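Local coordinates for E3 SUMO-protein ligase SIZ2 (Saccharomyces cerevisiae, PDB 6U75) that acts as a SUMO E3 ligase, promoting attachment of SUMO to target proteins through a zinc-binding SP-RING domain, and may be involved in chromosome maintenance, at residues D245-I248 / Q249-E253; L110-P113 / T114-N117; V139-P142 / E143-L146; K92-K95 / K96-G99. All blocks are in the same frame, centred on the assembly; numbering follows the deposited sequence.

Contact 1. Residues D245-I248 / Q249-E253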
loop_
_atom_site.group_PDB
_atom_site.type_symbol
_atom_site.label_atom_id
_atom_site.label_comp_id
_atom_site.label_asym_id
_atom_site.label_seq_id
_atom_site.Cartn_x
_atom_site.Cartn_y
_atom_site.Cartn_z
ATOM N N ASP A 245 9.926 -16.152 14.864
ATOM C CA ASP A 245 8.705 -16.261 15.654
ATOM C C ASP A 245 8.918 -17.149 16.874
ATOM O O ASP A 245 8.500 -16.803 17.986
ATOM C CB ASP A 245 7.569 -16.801 14.786
ATOM C CG ASP A 245 6.267 -16.936 15.549
ATOM O OD1 ASP A 245 5.672 -15.894 15.898
ATOM O OD2 ASP A 245 5.840 -18.083 15.799
ATOM N N ASN A 246 9.573 -18.296 16.687
ATOM C CA ASN A 246 9.839 -19.183 17.813
ATOM C C ASN A 246 10.830 -18.554 18.784
ATOM O O ASN A 246 10.704 -18.724 20.002
ATOM C CB ASN A 246 10.361 -20.529 17.313
ATOM C CG ASN A 246 9.345 -21.268 16.466
ATOM O OD1 ASN A 246 8.159 -20.940 16.473
ATOM N ND2 ASN A 246 9.806 -22.275 15.733
ATOM N N ILE A 247 11.821 -17.825 18.268
ATOM C CA ILE A 247 12.758 -17.144 19.160
ATOM C C ILE A 247 12.018 -16.134 20.029
ATOM O O ILE A 247 12.295 -16.005 21.227
ATOM C CB ILE A 247 13.889 -16.480 18.354
ATOM C CG1 ILE A 247 14.776 -17.554 17.721
ATOM C CG2 ILE A 247 14.711 -15.553 19.253
ATOM C CD1 ILE A 247 15.939 -17.008 16.920
ATOM N N ILE A 248 11.065 -15.409 19.443
ATOM C CA ILE A 248 10.324 -14.408 20.204
ATOM C C ILE A 248 9.412 -15.077 21.225
ATOM O O ILE A 248 9.341 -14.654 22.385
ATOM C CB ILE A 248 9.529 -13.493 19.256
ATOM C CG1 ILE A 248 10.480 -12.661 18.394
ATOM C CG2 ILE A 248 8.599 -12.585 20.055
ATOM C CD1 ILE A 248 9.794 -11.930 17.258
ATOM N N GLN A 249 8.696 -16.127 20.815
ATOM C CA GLN A 249 7.776 -16.794 21.729
ATOM C C GLN A 249 8.496 -17.435 22.907
ATOM O O GLN A 249 7.849 -17.767 23.907
ATOM C CB GLN A 249 6.964 -17.853 20.983
ATOM C CG GLN A 249 5.988 -17.286 19.962
ATOM C CD GLN A 249 4.919 -16.417 20.595
ATOM O OE1 GLN A 249 5.180 -15.283 20.993
ATOM N NE2 GLN A 249 3.705 -16.951 20.694
ATOM N N ASN A 250 9.811 -17.617 22.817
ATOM C CA ASN A 250 10.609 -18.228 23.872
ATOM C C ASN A 250 11.653 -17.248 24.393
ATOM O O ASN A 250 12.805 -17.609 24.649
ATOM C CB ASN A 250 11.267 -19.511 23.371
ATOM C CG ASN A 250 10.269 -20.474 22.754
ATOM O OD1 ASN A 250 10.385 -20.844 21.585
ATOM N ND2 ASN A 250 9.276 -20.880 23.538
ATOM N N CYS A 251 11.255 -15.987 24.554
ATOM C CA CYS A 251 12.122 -14.947 25.085
ATOM C C CYS A 251 11.301 -13.998 25.943
ATOM O O CYS A 251 10.089 -13.858 25.756
ATOM C CB CYS A 251 12.820 -14.154 23.969
ATOM S SG CYS A 251 14.452 -14.778 23.514
ATOM N N ASN A 252 11.974 -13.348 26.886
ATOM C CA ASN A 252 11.342 -12.352 27.735
ATOM C C ASN A 252 11.372 -10.989 27.055
ATOM O O ASN A 252 12.298 -10.666 26.305
ATOM C CB ASN A 252 12.040 -12.279 29.094
ATOM C CG ASN A 252 11.870 -13.551 29.904
ATOM O OD1 ASN A 252 10.789 -14.140 29.939
ATOM N ND2 ASN A 252 12.943 -13.983 30.558
ATOM N N GLU A 253 10.341 -10.186 27.331
ATOM C CA GLU A 253 10.197 -8.884 26.686
ATOM C C GLU A 253 11.470 -8.049 26.751
ATOM O O GLU A 253 11.673 -7.178 25.897
ATOM C CB GLU A 253 9.048 -8.106 27.335
ATOM C CG GLU A 253 7.691 -8.798 27.279
ATOM C CD GLU A 253 7.144 -8.913 25.868
ATOM O OE1 GLU A 253 7.174 -10.028 25.306
ATOM O OE2 GLU A 253 6.691 -7.885 25.321
#
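Gln249 N donates to Asp245 O at 2.9 Å, with a nearly straight N-H...O angle of 163°. The donor is tilted by 20° from the plane of that carbonyl. The Gln249 side chain begins beside the same oxygen, CG lying 3.2 Å from Asp245 O. Because CG is anti to its own carbonyl carbon (chi1 -67°), it leans back toward the preceding turn. There it also faces the Asp245 carboxylate, with OD2 4.2 Å from Gln249 CG. The next bonds are poorer. Asn250 N is shared weakly between Asn246 O, at 3.2 Å, and Ile247 O, at 3.4 Å. Cys251 N reaches Ile248 O at 3.2 Å, again weakly. The spacing thus drops from four residues to three as the chain unwinds. This is the C-terminal end of helix 242-249 in the SP-RING zinc finger, and Asn250 is the first residue past helical backbone angles. Cys251 is not among the zinc ligands. Its side chain turns back to the helix, where SG meets Ile247 CG2 at 4.3 Å. Further out, Trp266 of strand 266-268 touches both Ile247 and Cys251. Ile248 packs on Leu185, Met194 and Pro197. Arg193 NH2 makes a weak hydrogen bond to Cys251 O, next to the residue where the chain leaves the helix.

Contact 2. Residues L110-P113 / T114-N117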
loop_
_atom_site.group_PDB
_atom_site.type_symbol
_atom_site.label_atom_id
_atom_site.label_comp_id
_atom_site.label_asym_id
_atom_site.label_seq_id
_atom_site.Cartn_x
_atom_site.Cartn_y
_atom_site.Cartn_z
ATOM N N LEU A 110 -20.695 12.727 -1.056
ATOM C CA LEU A 110 -21.561 12.490 -2.202
ATOM C C LEU A 110 -22.943 13.087 -1.971
ATOM O O LEU A 110 -23.452 13.120 -0.847
ATOM C CB LEU A 110 -21.696 10.991 -2.473
ATOM C CG LEU A 110 -21.007 10.434 -3.721
ATOM C CD1 LEU A 110 -21.213 8.931 -3.796
ATOM C CD2 LEU A 110 -21.526 11.107 -4.983
ATOM N N LYS A 111 -23.553 13.555 -3.055
ATOM C CA LYS A 111 -24.911 14.073 -3.032
ATOM C C LYS A 111 -25.894 12.988 -3.461
ATOM O O LYS A 111 -25.519 11.950 -4.010
ATOM C CB LYS A 111 -25.034 15.301 -3.943
ATOM C CG LYS A 111 -24.115 16.455 -3.562
ATOM C CD LYS A 111 -24.458 17.026 -2.188
ATOM C CE LYS A 111 -23.210 17.274 -1.352
ATOM N NZ LYS A 111 -23.528 17.383 0.098
ATOM N N VAL A 112 -27.173 13.241 -3.195
ATOM C CA VAL A 112 -28.233 12.294 -3.532
ATOM C C VAL A 112 -28.183 12.004 -5.028
ATOM O O VAL A 112 -27.623 12.800 -5.795
ATOM C CB VAL A 112 -29.615 12.823 -3.112
ATOM C CG1 VAL A 112 -29.753 12.797 -1.595
ATOM C CG2 VAL A 112 -29.845 14.228 -3.650
ATOM N N PRO A 113 -28.752 10.887 -5.488
ATOM C CA PRO A 113 -28.587 10.514 -6.902
ATOM C C PRO A 113 -29.193 11.511 -7.872
ATOM O O PRO A 113 -28.658 11.692 -8.973
ATOM C CB PRO A 113 -29.290 9.150 -6.992
ATOM C CG PRO A 113 -29.430 8.673 -5.582
ATOM C CD PRO A 113 -29.547 9.897 -4.742
ATOM N N THR A 114 -30.299 12.162 -7.503
ATOM C CA THR A 114 -30.981 13.057 -8.431
ATOM C C THR A 114 -30.186 14.327 -8.708
ATOM O O THR A 114 -30.447 14.996 -9.713
ATOM C CB THR A 114 -32.360 13.431 -7.887
ATOM O OG1 THR A 114 -32.214 14.136 -6.647
ATOM C CG2 THR A 114 -33.202 12.183 -7.664
ATOM N N GLU A 115 -29.231 14.671 -7.852
ATOM C CA GLU A 115 -28.454 15.891 -7.999
ATOM C C GLU A 115 -27.108 15.594 -8.651
ATOM O O GLU A 115 -26.703 14.442 -8.816
ATOM C CB GLU A 115 -28.260 16.567 -6.638
ATOM C CG GLU A 115 -29.551 17.105 -6.038
ATOM C CD GLU A 115 -29.341 17.764 -4.689
ATOM O OE1 GLU A 115 -28.211 17.694 -4.163
ATOM O OE2 GLU A 115 -30.307 18.352 -4.158
ATOM N N MET A 116 -26.412 16.665 -9.022
ATOM C CA MET A 116 -25.169 16.581 -9.774
ATOM C C MET A 116 -23.975 16.681 -8.835
ATOM O O MET A 116 -23.992 17.458 -7.875
ATOM C CB MET A 116 -25.098 17.700 -10.817
ATOM C CG MET A 116 -24.145 17.418 -11.961
ATOM S SD MET A 116 -24.818 16.194 -13.098
ATOM C CE MET A 116 -23.389 15.850 -14.113
ATOM N N ASN A 117 -22.937 15.896 -9.117
ATOM C CA ASN A 117 -21.689 15.959 -8.369
ATOM C C ASN A 117 -20.647 16.708 -9.190
ATOM O O ASN A 117 -20.419 16.384 -10.363
ATOM C CB ASN A 117 -21.175 14.563 -8.015
ATOM C CG ASN A 117 -22.116 13.813 -7.093
ATOM O OD1 ASN A 117 -22.162 14.072 -5.892
ATOM N ND2 ASN A 117 -22.868 12.872 -7.654
HETATM O O HOH W 1 -24.915 11.129 -6.194
#
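Lys111 N donates to the side-chain oxygen OD1 of Asn117 at 3.2 Å. The N-H...O angle is 165°, and the donor lies in the plane of the amide carbonyl. Asn117 CG lies opposite its carbonyl carbon (chi1 -64°), which swings the amide back toward Leu110 and Lys111. The second hydrogen bond, Glu115 N to Val112 O at 3.2 Å, closes a type I beta turn from Val112 to Glu115. Its donor sits above the Val112 carbonyl plane. A water accepts from Asn117 ND2 at 3.1 Å; its modelled distance to Lys111 O is too short to trust. Methyl groups pack against the polar groups. Leu110 places CD2 against the Asn117 amide, 3.5 Å from ND2, at about a right angle. Val112 CG2 rests on the Glu115 carboxyl carbon CD at 3.7 Å. Beyond the turn, Asn83 ND2 also donates to Asn117 OD1, and Asn117 ND2 is weakly bonded to Phe34 O. A leucine in place of Asn117 would probably leave Lys111 N and Asn83 ND2 without this acceptor and the outgoing arm less firmly held. With donors at OD1 and acceptors at ND2, the buried amide has its rotation fixed and stitches the loop to strand 117-123.

Contact 3. Residues V139-P142 / E143-L146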
loop_
_atom_site.group_PDB
_atom_site.type_symbol
_atom_site.label_atom_id
_atom_site.label_comp_id
_atom_site.label_asym_id
_atom_site.label_seq_id
_atom_site.Cartn_x
_atom_site.Cartn_y
_atom_site.Cartn_z
ATOM N N VAL A 139 -12.761 -2.033 0.229
ATOM C CA VAL A 139 -11.519 -1.695 0.912
ATOM C C VAL A 139 -11.246 -2.733 1.988
ATOM O O VAL A 139 -12.165 -3.340 2.550
ATOM C CB VAL A 139 -11.570 -0.274 1.516
ATOM C CG1 VAL A 139 -11.853 0.758 0.433
ATOM C CG2 VAL A 139 -12.609 -0.195 2.629
ATOM N N PHE A 140 -9.963 -2.937 2.278
ATOM C CA PHE A 140 -9.520 -3.881 3.292
ATOM C C PHE A 140 -8.521 -3.192 4.210
ATOM O O PHE A 140 -7.635 -2.469 3.745
ATOM C CB PHE A 140 -8.878 -5.119 2.660
ATOM C CG PHE A 140 -9.761 -5.817 1.668
ATOM C CD1 PHE A 140 -10.604 -6.838 2.068
ATOM C CD2 PHE A 140 -9.748 -5.450 0.333
ATOM C CE1 PHE A 140 -11.416 -7.482 1.157
ATOM C CE2 PHE A 140 -10.558 -6.090 -0.584
ATOM C CZ PHE A 140 -11.393 -7.107 -0.171
ATOM N N SER A 141 -8.669 -3.420 5.505
ATOM C CA SER A 141 -7.803 -2.787 6.485
ATOM C C SER A 141 -6.551 -3.620 6.714
ATOM O O SER A 141 -6.509 -4.809 6.379
ATOM C CB SER A 141 -8.547 -2.605 7.803
ATOM O OG SER A 141 -8.683 -3.843 8.477
ATOM N N PRO A 142 -5.505 -3.021 7.287
ATOM C CA PRO A 142 -4.289 -3.797 7.573
ATOM C C PRO A 142 -4.531 -5.025 8.433
ATOM O O PRO A 142 -3.801 -6.011 8.292
ATOM C CB PRO A 142 -3.389 -2.777 8.284
ATOM C CG PRO A 142 -3.836 -1.457 7.762
ATOM C CD PRO A 142 -5.316 -1.580 7.540
ATOM N N GLU A 143 -5.529 -5.006 9.320
ATOM C CA GLU A 143 -5.744 -6.149 10.205
ATOM C C GLU A 143 -6.261 -7.360 9.435
ATOM O O GLU A 143 -5.802 -8.488 9.659
ATOM C CB GLU A 143 -6.714 -5.769 11.323
ATOM C CG GLU A 143 -6.163 -4.741 12.300
ATOM C CD GLU A 143 -7.198 -4.290 13.315
ATOM O OE1 GLU A 143 -8.350 -4.023 12.912
ATOM O OE2 GLU A 143 -6.862 -4.209 14.517
ATOM N N ALA A 144 -7.216 -7.152 8.526
ATOM C CA ALA A 144 -7.699 -8.254 7.701
ATOM C C ALA A 144 -6.584 -8.816 6.826
ATOM O O ALA A 144 -6.466 -10.038 6.657
ATOM C CB ALA A 144 -8.871 -7.785 6.841
ATOM N N LEU A 145 -5.760 -7.937 6.254
ATOM C CA LEU A 145 -4.642 -8.401 5.441
ATOM C C LEU A 145 -3.637 -9.176 6.284
ATOM O O LEU A 145 -3.047 -10.158 5.817
ATOM C CB LEU A 145 -3.975 -7.208 4.756
ATOM C CG LEU A 145 -4.885 -6.392 3.832
ATOM C CD1 LEU A 145 -4.166 -5.153 3.329
ATOM C CD2 LEU A 145 -5.374 -7.233 2.660
ATOM N N LEU A 146 -3.432 -8.753 7.533
ATOM C CA LEU A 146 -2.598 -9.530 8.443
ATOM C C LEU A 146 -3.195 -10.910 8.672
ATOM O O LEU A 146 -2.469 -11.906 8.734
ATOM C CB LEU A 146 -2.441 -8.797 9.774
ATOM C CG LEU A 146 -1.567 -9.515 10.805
ATOM C CD1 LEU A 146 -0.099 -9.394 10.433
ATOM C CD2 LEU A 146 -1.821 -8.979 12.200
#
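Leu145 lies back over the residues that precede its own helix. Its CB is 3.7 Å from Pro142 O. CG comes to 3.4 Å from Ser141 O. The two methyls then part: CD1 stays near that oxygen, at 3.9 Å, while CD2 reaches Phe140 CB at 4.1 Å. CG stands anti to the carbonyl carbon of Leu145 (chi1 -60°), which turns the branch toward the entering chain. The backbone of Leu145 uses the same carbonyl. Its N donates to Ser141 O at 3.2 Å, almost linearly at 170°, and approaches nearly along the C=O axis. Ser141 is the N-cap of helix 142-150, and Pro142 fills the first helical position, where its missing N-H costs no helical bond. The next bond follows in step, Leu146 N to Pro142 O at 2.9 Å. Its donor is tilted 27° from the carbonyl plane. The Ala144 methyl adds a lighter touch, its CB 3.8 Å from Ser141 O. This cap marks the passage from strand 130-139 of the PINIT domain into helix 142-150. Leu145 also packs on Pro6 and Phe7 near the N terminus, and on Leu215 and Phe235 of the SP-RING. Pro142 meets Leu212 and Leu215 of helix 211-218, and Leu146 meets Ala211.

Contact 4. Residues K92-K95 / K96-G99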
loop_
_atom_site.group_PDB
_atom_site.type_symbol
_atom_site.label_atom_id
_atom_site.label_comp_id
_atom_site.label_asym_id
_atom_site.label_seq_id
_atom_site.Cartn_x
_atom_site.Cartn_y
_atom_site.Cartn_z
ATOM N N LYS A 92 -1.193 12.091 -3.103
ATOM C CA LYS A 92 0.099 11.753 -3.706
ATOM C C LYS A 92 1.171 11.826 -2.624
ATOM O O LYS A 92 1.751 12.886 -2.374
ATOM C CB LYS A 92 0.415 12.677 -4.882
ATOM C CG LYS A 92 0.884 11.938 -6.128
ATOM C CD LYS A 92 2.100 11.063 -5.848
ATOM C CE LYS A 92 2.606 10.399 -7.115
ATOM N NZ LYS A 92 3.522 9.261 -6.826
ATOM N N GLY A 93 1.430 10.687 -1.978
ATOM C CA GLY A 93 2.503 10.600 -1.017
ATOM C C GLY A 93 3.837 10.295 -1.673
ATOM O O GLY A 93 3.902 9.781 -2.788
ATOM N N LEU A 94 4.911 10.622 -0.959
ATOM C CA LEU A 94 6.271 10.452 -1.462
ATOM C C LEU A 94 6.423 11.145 -2.820
ATOM O O LEU A 94 6.469 10.523 -3.882
ATOM C CB LEU A 94 6.631 8.965 -1.547
ATOM C CG LEU A 94 8.063 8.602 -1.149
ATOM C CD1 LEU A 94 8.244 8.721 0.357
ATOM C CD2 LEU A 94 8.424 7.203 -1.622
ATOM N N LYS A 95 6.493 12.476 -2.744
ATOM C CA LYS A 95 6.554 13.291 -3.954
ATOM C C LYS A 95 7.732 12.902 -4.838
ATOM O O LYS A 95 7.684 13.098 -6.058
ATOM C CB LYS A 95 6.650 14.772 -3.583
ATOM C CG LYS A 95 5.571 15.258 -2.624
ATOM C CD LYS A 95 6.152 16.219 -1.599
ATOM C CE LYS A 95 5.137 16.575 -0.527
ATOM N NZ LYS A 95 5.760 17.345 0.587
ATOM N N LYS A 96 8.796 12.355 -4.246
ATOM C CA LYS A 96 9.996 12.018 -5.001
ATOM C C LYS A 96 9.830 10.773 -5.862
ATOM O O LYS A 96 10.579 10.608 -6.831
ATOM C CB LYS A 96 11.171 11.812 -4.044
ATOM C CG LYS A 96 11.607 13.067 -3.313
ATOM C CD LYS A 96 12.268 14.058 -4.259
ATOM C CE LYS A 96 13.051 15.112 -3.498
ATOM N NZ LYS A 96 14.198 14.526 -2.748
ATOM N N GLN A 97 8.882 9.900 -5.537
ATOM C CA GLN A 97 8.696 8.642 -6.242
ATOM C C GLN A 97 7.368 8.641 -6.985
ATOM O O GLN A 97 6.383 9.233 -6.536
ATOM C CB GLN A 97 8.746 7.460 -5.269
ATOM C CG GLN A 97 8.788 6.099 -5.942
ATOM C CD GLN A 97 8.949 4.966 -4.947
ATOM O OE1 GLN A 97 9.370 5.182 -3.809
ATOM N NE2 GLN A 97 8.609 3.754 -5.368
ATOM N N ASN A 98 7.354 7.966 -8.132
ATOM C CA ASN A 98 6.167 7.848 -8.964
ATOM C C ASN A 98 5.461 6.531 -8.675
ATOM O O ASN A 98 6.107 5.498 -8.476
ATOM C CB ASN A 98 6.533 7.928 -10.447
ATOM C CG ASN A 98 7.158 9.256 -10.820
ATOM O OD1 ASN A 98 6.735 10.311 -10.347
ATOM N ND2 ASN A 98 8.177 9.213 -11.671
ATOM N N GLY A 99 4.132 6.573 -8.661
ATOM C CA GLY A 99 3.335 5.403 -8.361
ATOM C C GLY A 99 3.071 5.171 -6.892
ATOM O O GLY A 99 2.486 4.139 -6.543
#
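Leu94 lays its CD2 methyl over the start of the Gln97 side chain, 3.7 Å from CB. The two side chains cross obliquely. Gln97 CG is anti to its backbone N (chi1 -171°) and the chain is extended beyond it, so the amide carbon CD also passes CD2, at 4.0 Å. The backbone between them turns. Gln97 N donates to Leu94 O at 3.0 Å, closing a type I beta turn from Leu94 to Gln97. The donor sits above the carbonyl plane, 50° out of it. Lys92, two residues before Leu94, reaches across the loop. Its chain bends at chi2 (-56°) and then runs extended, which carries NZ to Gln97 O at 2.9 Å. That donor lies in the carbonyl plane, on a lone pair. Asp73 OD1 forms a salt bridge with the same NZ and also accepts from Gly99 N. Gly99 has backbone angles that call for glycine. Thr100 OG1 also hydrogen-bonds to Gly93 O. The loop belongs to the PINIT domain, but its turn touches the SP-RING: Leu94 meets Thr223, and Gln97 meets Gln225, next to the zinc ligand Cys226. A methionine in place of Lys92 would probably cost Asp73 this salt bridge and Gln97 O its ammonium donor. One ammonium group thus ties the Gln97 backbone oxygen to the Asp73 carboxylate, beside the backbone bond that closes the turn.

Overall arrangement
From the N terminus the order is contact 4, contact 2, contact 3, contact 1. All are local and in series, so none nests within or crosses another. Contact 4 closes a turn between strands 85-86 and 104-105, on the side of the PINIT domain facing the SP-RING. Contact 2 closes the turn between strands 104-105 and 117-123, at the far end of that domain. Contact 3 joins strand 130-139 to helix 142-150, where the two domains meet, with its centre about 23 Å from that of contact 4. Contact 1 ends helix 242-249 of the SP-RING, its centre about 55 Å from that of contact 2, on opposite sides of the chain's centre.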